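Long-range contact in cell wall binding protein cwp8 (Peptoclostridium difficile, PDB 5J6Q), which probably anchors itself to the bacterial cell wall, within the S-layer, through three CWB2 modules: residues Asn497-Tyr509 and Ile547-Val561. Residues are numbered along the deposited sequence; the frame is centred on the assembly and turned at random.
Sequences NRKDTNAKVINKY and IVLTTEELSKSQEEV. With SO4 (sulfate ion), chain B; SO4 (sulfate ion), chain C.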
ATOM      1  N   ASN A 497       9.810 -35.895   2.262  1.00 45.29           N
ATOM      2  CA  ASN A 497      10.216 -34.819   1.339  1.00 41.22           C
ATOM      3  C   ASN A 497      10.669 -33.630   2.171  1.00 39.36           C
ATOM      4  O   ASN A 497      10.621 -33.656   3.415  1.00 38.16           O
ATOM      5  CB  ASN A 497       9.073 -34.455   0.364  1.00 38.11           C
ATOM      6  CG  ASN A 497       7.824 -34.020   1.052  1.00 42.75           C
ATOM      7  OD1 ASN A 497       7.884 -33.059   1.891  1.00 44.28           O
ATOM      8  ND2 ASN A 497       6.675 -34.733   0.898  1.00 40.24           N
ATOM      9  N   ARG A 498      11.126 -32.610   1.495  1.00 36.46           N
ATOM     10  CA  ARG A 498      11.693 -31.448   2.132  1.00 34.56           C
ATOM     11  C   ARG A 498      10.696 -30.633   3.024  1.00 32.42           C
ATOM     12  O   ARG A 498      11.165 -29.967   3.943  1.00 32.79           O
ATOM     13  CB  ARG A 498      12.283 -30.501   1.026  1.00 32.79           C
ATOM     14  CG  ARG A 498      11.191 -29.683   0.346  1.00 28.30           C
ATOM     15  CD  ARG A 498      11.725 -29.015  -0.916  1.00 28.91           C
ATOM     16  NE  ARG A 498      12.422 -29.977  -1.805  1.00 38.32           N
ATOM     17  CZ  ARG A 498      13.280 -29.628  -2.772  1.00 39.81           C
ATOM     18  NH1 ARG A 498      13.590 -28.357  -2.965  1.00 38.28           N
ATOM     19  NH2 ARG A 498      13.785 -30.544  -3.581  1.00 37.78           N
ATOM     20  N   LYS A 499       9.369 -30.685   2.729  1.00 29.65           N
ATOM     21  CA  LYS A 499       8.389 -29.978   3.485  1.00 27.44           C
ATOM     22  C   LYS A 499       8.183 -30.824   4.820  1.00 31.71           C
ATOM     23  O   LYS A 499       8.065 -30.199   5.898  1.00 29.28           O
ATOM     24  CB  LYS A 499       7.061 -29.751   2.761  1.00 24.82           C
ATOM     25  CG  LYS A 499       7.261 -28.821   1.574  1.00 39.82           C
ATOM     26  CD  LYS A 499       6.127 -28.792   0.676  1.00 46.84           C
ATOM     27  CE  LYS A 499       5.133 -27.816   1.225  1.00 57.28           C
ATOM     28  NZ  LYS A 499       5.642 -26.454   1.160  1.00 59.09           N
ATOM     29  N   ASP A 500       8.169 -32.153   4.735  1.00 32.22           N
ATOM     30  CA  ASP A 500       8.102 -32.973   5.945  1.00 32.73           C
ATOM     31  C   ASP A 500       9.361 -32.796   6.770  1.00 32.96           C
ATOM     32  O   ASP A 500       9.271 -32.713   7.965  1.00 33.19           O
ATOM     33  CB  ASP A 500       7.877 -34.429   5.644  1.00 36.23           C
ATOM     34  CG  ASP A 500       6.635 -34.639   4.870  1.00 54.03           C
ATOM     35  OD1 ASP A 500       5.615 -33.869   5.132  1.00 49.91           O
ATOM     36  OD2 ASP A 500       6.663 -35.504   3.938  1.00 57.79           O
ATOM     37  N   THR A 501      10.530 -32.717   6.171  1.00 33.58           N
ATOM     38  CA  THR A 501      11.726 -32.415   7.006  1.00 32.68           C
ATOM     39  C   THR A 501      11.619 -31.057   7.704  1.00 34.50           C
ATOM     40  O   THR A 501      11.996 -30.910   8.893  1.00 31.64           O
ATOM     41  CB  THR A 501      12.940 -32.403   6.121  1.00 36.73           C
ATOM     42  OG1 THR A 501      13.026 -33.706   5.484  1.00 39.61           O
ATOM     43  CG2 THR A 501      14.223 -32.026   6.852  1.00 31.62           C
ATOM     44  N   ASN A 502      11.191 -30.029   6.946  1.00 32.61           N
ATOM     45  CA  ASN A 502      11.050 -28.698   7.516  1.00 27.89           C
ATOM     46  C   ASN A 502      10.095 -28.819   8.671  1.00 32.49           C
ATOM     47  O   ASN A 502      10.447 -28.289   9.756  1.00 31.13           O
ATOM     48  CB  ASN A 502      10.530 -27.707   6.514  1.00 30.34           C
ATOM     49  CG  ASN A 502      10.473 -26.302   6.939  1.00 28.42           C
ATOM     50  OD1 ASN A 502       9.343 -25.682   6.905  1.00 28.95           O
ATOM     51  ND2 ASN A 502      11.573 -25.707   7.274  1.00 26.94           N
ATOM     52  N   ALA A 503       8.908 -29.499   8.496  1.00 27.57           N
ATOM     53  CA  ALA A 503       8.001 -29.669   9.646  1.00 32.75           C
ATOM     54  C   ALA A 503       8.714 -30.352  10.819  1.00 34.77           C
ATOM     55  O   ALA A 503       8.522 -29.887  11.957  1.00 29.33           O
ATOM     56  CB  ALA A 503       6.704 -30.486   9.300  1.00 32.40           C
ATOM     57  N   LYS A 504       9.536 -31.463  10.613  1.00 34.95           N
ATOM     58  CA  LYS A 504      10.239 -32.057  11.825  1.00 32.32           C
ATOM     59  C   LYS A 504      11.221 -31.143  12.521  1.00 39.22           C
ATOM     60  O   LYS A 504      11.289 -31.175  13.769  1.00 35.58           O
ATOM     61  CB  LYS A 504      10.930 -33.386  11.451  1.00 34.34           C
ATOM     62  CG  LYS A 504       9.834 -34.412  11.103  1.00 43.50           C
ATOM     63  CD  LYS A 504      10.336 -35.675  10.367  1.00 46.87           C
ATOM     64  CE  LYS A 504       9.521 -36.898  10.841  1.00 50.31           C
ATOM     65  NZ  LYS A 504      10.343 -38.145  10.638  1.00 70.31           N
ATOM     66  N   VAL A 505      12.007 -30.283  11.765  1.00 37.80           N
ATOM     67  CA  VAL A 505      12.916 -29.345  12.445  1.00 30.53           C
ATOM     68  C   VAL A 505      12.088 -28.362  13.317  1.00 36.87           C
ATOM     69  O   VAL A 505      12.459 -28.065  14.495  1.00 36.41           O
ATOM     70  CB  VAL A 505      13.677 -28.580  11.320  1.00 29.81           C
ATOM     71  CG1 VAL A 505      14.497 -27.368  11.884  1.00 27.76           C
ATOM     72  CG2 VAL A 505      14.643 -29.530  10.671  1.00 25.06           C
ATOM     73  N   ILE A 506      10.988 -27.831  12.718  1.00 31.76           N
ATOM     74  CA  ILE A 506      10.148 -26.887  13.435  1.00 36.60           C
ATOM     75  C   ILE A 506       9.551 -27.591  14.686  1.00 39.81           C
ATOM     76  O   ILE A 506       9.550 -27.012  15.786  1.00 34.72           O
ATOM     77  CB  ILE A 506       9.023 -26.280  12.542  1.00 39.95           C
ATOM     78  CG1 ILE A 506       9.553 -25.254  11.477  1.00 40.69           C
ATOM     79  CG2 ILE A 506       8.060 -25.555  13.504  1.00 45.01           C
ATOM     80  CD1 ILE A 506       8.666 -25.191  10.134  1.00 40.50           C
ATOM     81  N   ASN A 507       9.099 -28.871  14.545  1.00 37.02           N
ATOM     82  CA  ASN A 507       8.463 -29.528  15.719  1.00 37.75           C
ATOM     83  C   ASN A 507       9.478 -29.739  16.841  1.00 38.70           C
ATOM     84  O   ASN A 507       9.156 -29.667  18.010  1.00 39.60           O
ATOM     85  CB  ASN A 507       7.921 -30.861  15.315  1.00 35.98           C
ATOM     86  CG  ASN A 507       7.143 -31.674  16.365  1.00 43.14           C
ATOM     87  OD1 ASN A 507       6.169 -31.221  17.001  1.00 39.23           O
ATOM     88  ND2 ASN A 507       7.460 -32.924  16.536  1.00 39.58           N
ATOM     89  N   LYS A 508      10.682 -29.992  16.471  1.00 36.28           N
ATOM     90  CA  LYS A 508      11.672 -30.280  17.473  1.00 42.55           C
ATOM     91  C   LYS A 508      12.280 -29.081  18.154  1.00 41.27           C
ATOM     92  O   LYS A 508      12.468 -29.112  19.363  1.00 41.38           O
ATOM     93  CB  LYS A 508      12.807 -31.098  16.867  1.00 41.78           C
ATOM     94  CG  LYS A 508      13.844 -31.443  17.971  1.00 42.80           C
ATOM     95  CD  LYS A 508      14.957 -32.493  17.424  1.00 42.10           C
ATOM     96  CE  LYS A 508      15.995 -32.641  18.524  1.00 57.06           C
ATOM     97  NZ  LYS A 508      16.216 -34.059  18.851  1.00 61.63           N
ATOM     98  N   TYR A 509      12.541 -28.021  17.434  1.00 39.42           N
ATOM     99  CA  TYR A 509      13.236 -26.958  18.084  1.00 39.54           C
ATOM    100  C   TYR A 509      12.532 -25.659  18.360  1.00 41.30           C
ATOM    101  O   TYR A 509      13.215 -24.820  18.961  1.00 40.30           O
ATOM    102  CB  TYR A 509      14.383 -26.560  17.172  1.00 33.07           C
ATOM    103  CG  TYR A 509      15.406 -27.668  17.000  1.00 42.48           C
ATOM    104  CD1 TYR A 509      15.620 -28.251  15.757  1.00 45.86           C
ATOM    105  CD2 TYR A 509      16.203 -28.078  18.056  1.00 43.46           C
ATOM    106  CE1 TYR A 509      16.614 -29.206  15.564  1.00 51.38           C
ATOM    107  CE2 TYR A 509      17.222 -29.020  17.876  1.00 51.45           C
ATOM    108  CZ  TYR A 509      17.424 -29.572  16.629  1.00 58.61           C
ATOM    109  OH  TYR A 509      18.444 -30.446  16.423  1.00 59.07           O
ATOM    110  N   ILE A 547      12.418 -20.925   9.854  1.00 30.04           N
ATOM    111  CA  ILE A 547      12.127 -20.530   8.509  1.00 27.70           C
ATOM    112  C   ILE A 547      11.177 -21.647   7.997  1.00 27.32           C
ATOM    113  O   ILE A 547      11.570 -22.791   7.934  1.00 28.00           O
ATOM    114  CB  ILE A 547      13.366 -20.405   7.610  1.00 32.66           C
ATOM    115  CG1 ILE A 547      14.217 -19.222   8.085  1.00 29.38           C
ATOM    116  CG2 ILE A 547      12.864 -20.161   6.041  1.00 27.54           C
ATOM    117  CD1 ILE A 547      15.567 -19.013   7.310  1.00 31.69           C
ATOM    118  N   VAL A 548       9.927 -21.322   7.748  1.00 24.50           N
ATOM    119  CA  VAL A 548       9.033 -22.319   7.173  1.00 25.23           C
ATOM    120  C   VAL A 548       9.416 -22.342   5.633  1.00 26.57           C
ATOM    121  O   VAL A 548       9.436 -21.277   5.009  1.00 27.53           O
ATOM    122  CB  VAL A 548       7.583 -21.794   7.382  1.00 25.70           C
ATOM    123  CG1 VAL A 548       6.525 -22.626   6.556  1.00 22.90           C
ATOM    124  CG2 VAL A 548       7.250 -21.844   8.906  1.00 27.56           C
ATOM    125  N   LEU A 549       9.702 -23.509   5.039  1.00 25.32           N
ATOM    126  CA  LEU A 549      10.032 -23.462   3.585  1.00 25.61           C
ATOM    127  C   LEU A 549       8.798 -23.881   2.782  1.00 36.26           C
ATOM    128  O   LEU A 549       8.280 -25.033   2.869  1.00 31.41           O
ATOM    129  CB  LEU A 549      11.162 -24.423   3.279  1.00 26.72           C
ATOM    130  CG  LEU A 549      12.498 -24.006   3.906  1.00 32.94           C
ATOM    131  CD1 LEU A 549      13.487 -25.152   3.691  1.00 29.05           C
ATOM    132  CD2 LEU A 549      13.032 -22.644   3.345  1.00 26.59           C
ATOM    133  N   THR A 550       8.283 -22.889   2.008  1.00 34.94           N
ATOM    134  CA  THR A 550       7.204 -23.256   1.148  1.00 33.51           C
ATOM    135  C   THR A 550       7.112 -22.291  -0.058  1.00 34.70           C
ATOM    136  O   THR A 550       7.455 -21.106   0.084  1.00 32.77           O
ATOM    137  CB  THR A 550       5.848 -23.212   1.888  1.00 35.01           C
ATOM    138  OG1 THR A 550       4.891 -23.967   1.101  1.00 35.37           O
ATOM    139  CG2 THR A 550       5.323 -21.833   2.001  1.00 27.36           C
ATOM    140  N   THR A 551       6.642 -22.811  -1.231  1.00 32.22           N
ATOM    141  CA  THR A 551       6.381 -21.888  -2.357  1.00 31.88           C
ATOM    142  C   THR A 551       4.901 -21.803  -2.574  1.00 33.04           C
ATOM    143  O   THR A 551       4.342 -20.734  -2.704  1.00 33.29           O
ATOM    144  CB  THR A 551       7.078 -22.352  -3.668  1.00 36.61           C
ATOM    145  OG1 THR A 551       8.450 -22.479  -3.382  1.00 37.52           O
ATOM    146  CG2 THR A 551       6.910 -21.289  -4.807  1.00 37.41           C
ATOM    147  N   GLU A 552       4.244 -22.959  -2.661  1.00 35.82           N
ATOM    148  CA  GLU A 552       2.829 -22.958  -2.832  1.00 36.69           C
ATOM    149  C   GLU A 552       2.243 -23.224  -1.403  1.00 46.42           C
ATOM    150  O   GLU A 552       2.856 -22.796  -0.387  1.00 48.77           O
ATOM    151  CB  GLU A 552       2.352 -24.020  -3.849  1.00 46.46           C
ATOM    152  CG  GLU A 552       3.412 -24.349  -4.898  1.00 59.78           C
ATOM    153  CD  GLU A 552       2.902 -24.140  -6.317  1.00 76.98           C
ATOM    154  OE1 GLU A 552       2.749 -25.143  -7.056  1.00 81.34           O
ATOM    155  OE2 GLU A 552       2.664 -22.977  -6.682  1.00 79.77           O
ATOM    156  N   GLU A 553       1.089 -23.860  -1.297  1.00 44.63           N
ATOM    157  CA  GLU A 553       0.554 -24.096   0.060  1.00 47.62           C
ATOM    158  C   GLU A 553       1.385 -25.053   0.908  1.00 40.43           C
ATOM    159  O   GLU A 553       2.138 -25.908   0.445  1.00 32.96           O
ATOM    160  CB  GLU A 553      -0.948 -24.590   0.016  1.00 54.78           C
ATOM    161  CG  GLU A 553      -1.113 -26.020  -0.527  1.00 65.55           C
ATOM    162  CD  GLU A 553      -2.475 -26.670  -0.136  1.00 82.46           C
ATOM    163  OE1 GLU A 553      -2.661 -27.879  -0.425  1.00 85.33           O
ATOM    164  OE2 GLU A 553      -3.364 -25.978   0.465  1.00 86.93           O
ATOM    165  N   LEU A 554       1.245 -24.872   2.220  1.00 39.30           N
ATOM    166  CA  LEU A 554       1.900 -25.740   3.213  1.00 37.09           C
ATOM    167  C   LEU A 554       1.551 -27.159   3.108  1.00 36.44           C
ATOM    168  O   LEU A 554       0.446 -27.487   2.735  1.00 36.60           O
ATOM    169  CB  LEU A 554       1.417 -25.392   4.619  1.00 38.87           C
ATOM    170  CG  LEU A 554       1.805 -24.041   5.159  1.00 44.39           C
ATOM    171  CD1 LEU A 554       1.395 -23.918   6.665  1.00 42.62           C
ATOM    172  CD2 LEU A 554       3.228 -23.880   5.048  1.00 38.24           C
ATOM    173  N   SER A 555       2.479 -28.024   3.407  1.00 37.38           N
ATOM    174  CA  SER A 555       2.012 -29.367   3.541  1.00 32.89           C
ATOM    175  C   SER A 555       1.163 -29.481   4.821  1.00 33.31           C
ATOM    176  O   SER A 555       1.229 -28.600   5.725  1.00 31.14           O
ATOM    177  CB  SER A 555       3.188 -30.339   3.670  1.00 30.81           C
ATOM    178  OG  SER A 555       3.834 -30.289   4.944  1.00 35.08           O
ATOM    179  N   LYS A 556       0.395 -30.590   4.903  1.00 34.39           N
ATOM    180  CA  LYS A 556      -0.361 -30.919   6.077  1.00 38.48           C
ATOM    181  C   LYS A 556       0.594 -31.098   7.232  1.00 37.21           C
ATOM    182  O   LYS A 556       0.309 -30.554   8.341  1.00 36.44           O
ATOM    183  CB  LYS A 556      -1.204 -32.217   5.814  1.00 42.99           C
ATOM    184  CG  LYS A 556      -2.511 -31.869   5.113  1.00 52.10           C
ATOM    185  CD  LYS A 556      -3.548 -33.004   5.202  1.00 70.97           C
ATOM    186  CE  LYS A 556      -3.174 -34.198   4.342  1.00 84.06           C
ATOM    187  NZ  LYS A 556      -3.518 -34.008   2.904  1.00 94.49           N
ATOM    188  N   SER A 557       1.701 -31.823   7.027  1.00 31.10           N
ATOM    189  CA  SER A 557       2.705 -32.003   8.119  1.00 37.53           C
ATOM    190  C   SER A 557       3.198 -30.606   8.673  1.00 38.59           C
ATOM    191  O   SER A 557       3.343 -30.391   9.889  1.00 41.84           O
ATOM    192  CB  SER A 557       3.879 -32.840   7.603  1.00 38.71           C
ATOM    193  OG  SER A 557       4.502 -32.046   6.584  1.00 47.92           O
ATOM    194  N   GLN A 558       3.380 -29.601   7.771  1.00 36.43           N
ATOM    195  CA  GLN A 558       3.748 -28.251   8.193  1.00 26.56           C
ATOM    196  C   GLN A 558       2.631 -27.538   8.876  1.00 25.58           C
ATOM    197  O   GLN A 558       2.853 -26.888   9.935  1.00 25.58           O
ATOM    198  CB  GLN A 558       4.205 -27.380   7.000  1.00 26.92           C
ATOM    199  CG  GLN A 558       5.648 -27.810   6.513  1.00 31.26           C
ATOM    200  CD  GLN A 558       5.941 -27.072   5.126  1.00 28.65           C
ATOM    201  OE1 GLN A 558       5.069 -26.964   4.313  1.00 29.67           O
ATOM    202  NE2 GLN A 558       7.139 -26.397   4.954  1.00 23.20           N
ATOM    203  N   GLU A 559       1.414 -27.671   8.343  1.00 24.61           N
ATOM    204  CA  GLU A 559       0.264 -27.023   8.933  1.00 34.72           C
ATOM    205  C   GLU A 559       0.094 -27.510  10.519  1.00 32.21           C
ATOM    206  O   GLU A 559      -0.118 -26.696  11.396  1.00 33.97           O
ATOM    207  CB  GLU A 559      -0.975 -27.440   8.143  1.00 32.87           C
ATOM    208  CG  GLU A 559      -1.469 -26.422   7.119  1.00 41.73           C
ATOM    209  CD  GLU A 559      -2.847 -26.927   6.510  1.00 50.27           C
ATOM    210  OE1 GLU A 559      -3.643 -27.425   7.292  1.00 46.28           O
ATOM    211  OE2 GLU A 559      -3.097 -26.843   5.266  1.00 47.60           O
ATOM    212  N   GLU A 560       0.198 -28.815  10.775  1.00 28.64           N
ATOM    213  CA  GLU A 560       0.076 -29.394  12.072  1.00 32.14           C
ATOM    214  C   GLU A 560       1.168 -28.897  13.032  1.00 34.92           C
ATOM    215  O   GLU A 560       0.784 -28.525  14.120  1.00 36.21           O
ATOM    216  CB  GLU A 560       0.113 -30.886  11.967  1.00 29.15           C
ATOM    217  CG  GLU A 560      -1.280 -31.360  11.563  1.00 36.93           C
ATOM    218  CD  GLU A 560      -1.340 -32.902  11.198  1.00 35.79           C
ATOM    219  OE1 GLU A 560      -0.549 -33.691  11.707  1.00 36.10           O
ATOM    220  OE2 GLU A 560      -2.198 -33.286  10.454  1.00 46.33           O
ATOM    221  N   VAL A 561       2.502 -28.865  12.634  1.00 35.21           N
ATOM    222  CA  VAL A 561       3.525 -28.369  13.527  1.00 36.50           C
ATOM    223  C   VAL A 561       3.441 -26.903  13.776  1.00 34.29           C
ATOM    224  O   VAL A 561       3.782 -26.443  14.931  1.00 29.42           O
ATOM    225  CB  VAL A 561       4.989 -28.732  13.146  1.00 36.15           C
ATOM    226  CG1 VAL A 561       5.078 -30.232  12.768  1.00 33.46           C
ATOM    227  CG2 VAL A 561       5.487 -27.832  12.070  1.00 36.43           C
TER
HETATM  228  S   SO4 B 701       0.958 -33.898   3.234  1.00 65.32           S
HETATM  229  O1  SO4 B 701       0.023 -35.078   3.619  1.00 64.86           O
HETATM  230  O2  SO4 B 701       0.109 -32.760   2.622  1.00 60.70           O
HETATM  231  O3  SO4 B 701       1.929 -34.389   2.203  1.00 67.98           O
HETATM  232  O4  SO4 B 701       1.817 -33.489   4.505  1.00 58.98           O
HETATM  233  S   SO4 C 702      11.959 -33.744  -2.212  1.00 52.82           S
HETATM  234  O1  SO4 C 702      10.614 -33.885  -2.650  1.00 53.00           O
HETATM  235  O2  SO4 C 702      12.437 -34.957  -1.846  1.00 53.29           O
HETATM  236  O3  SO4 C 702      12.046 -32.773  -1.079  1.00 52.83           O
HETATM  237  O4  SO4 C 702      12.747 -33.245  -3.330  1.00 59.46           O
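Asn502 reaches from helix 498-509 to the edge strand 547-549 and bonds to it with both ends of its amide. With CG anti to the backbone N (chi1 -174°), ND2 gives a nearly straight bond to Ile547 O at 3.0 Å, and OD1 accepts a bond from Leu549 N at 2.9 Å from above its carbonyl plane. Gln558 NE2 reaches OD1 from the same face of that plane, less steeply, the two amides standing 77° apart, and also donates to Leu549 O. An amide suits this place because it can both donate and accept; ND2 also bonds Ser432 OG.

Lys499 can be followed outward: CB lies against Gln558 CD, CG near Gln558 OE1 and Leu549 O, CE against Gln558 OE1 and Ser555 N. Its long, flexible chain suits this buried place, bending so that NZ ends among oxygens: Thr550 OG1 at 2.6 Å and, weakly, Leu549 O and Gln558 OE1. Thr550 OG1 in turn donates to Glu552 O. Strand 547-549 borders a parallel sheet, beside strand 516-519 of the third CWB2 repeat, and helices 498-509 and 556-561 run side by side at 15°. Between them small Ala503 permits close approach, its CB 3.4 Å from Ser557 O, while Val561 CG2 meets Ile506 CG2. Nearer the helix starts, Ser557 OG donates to Asp500 OD1.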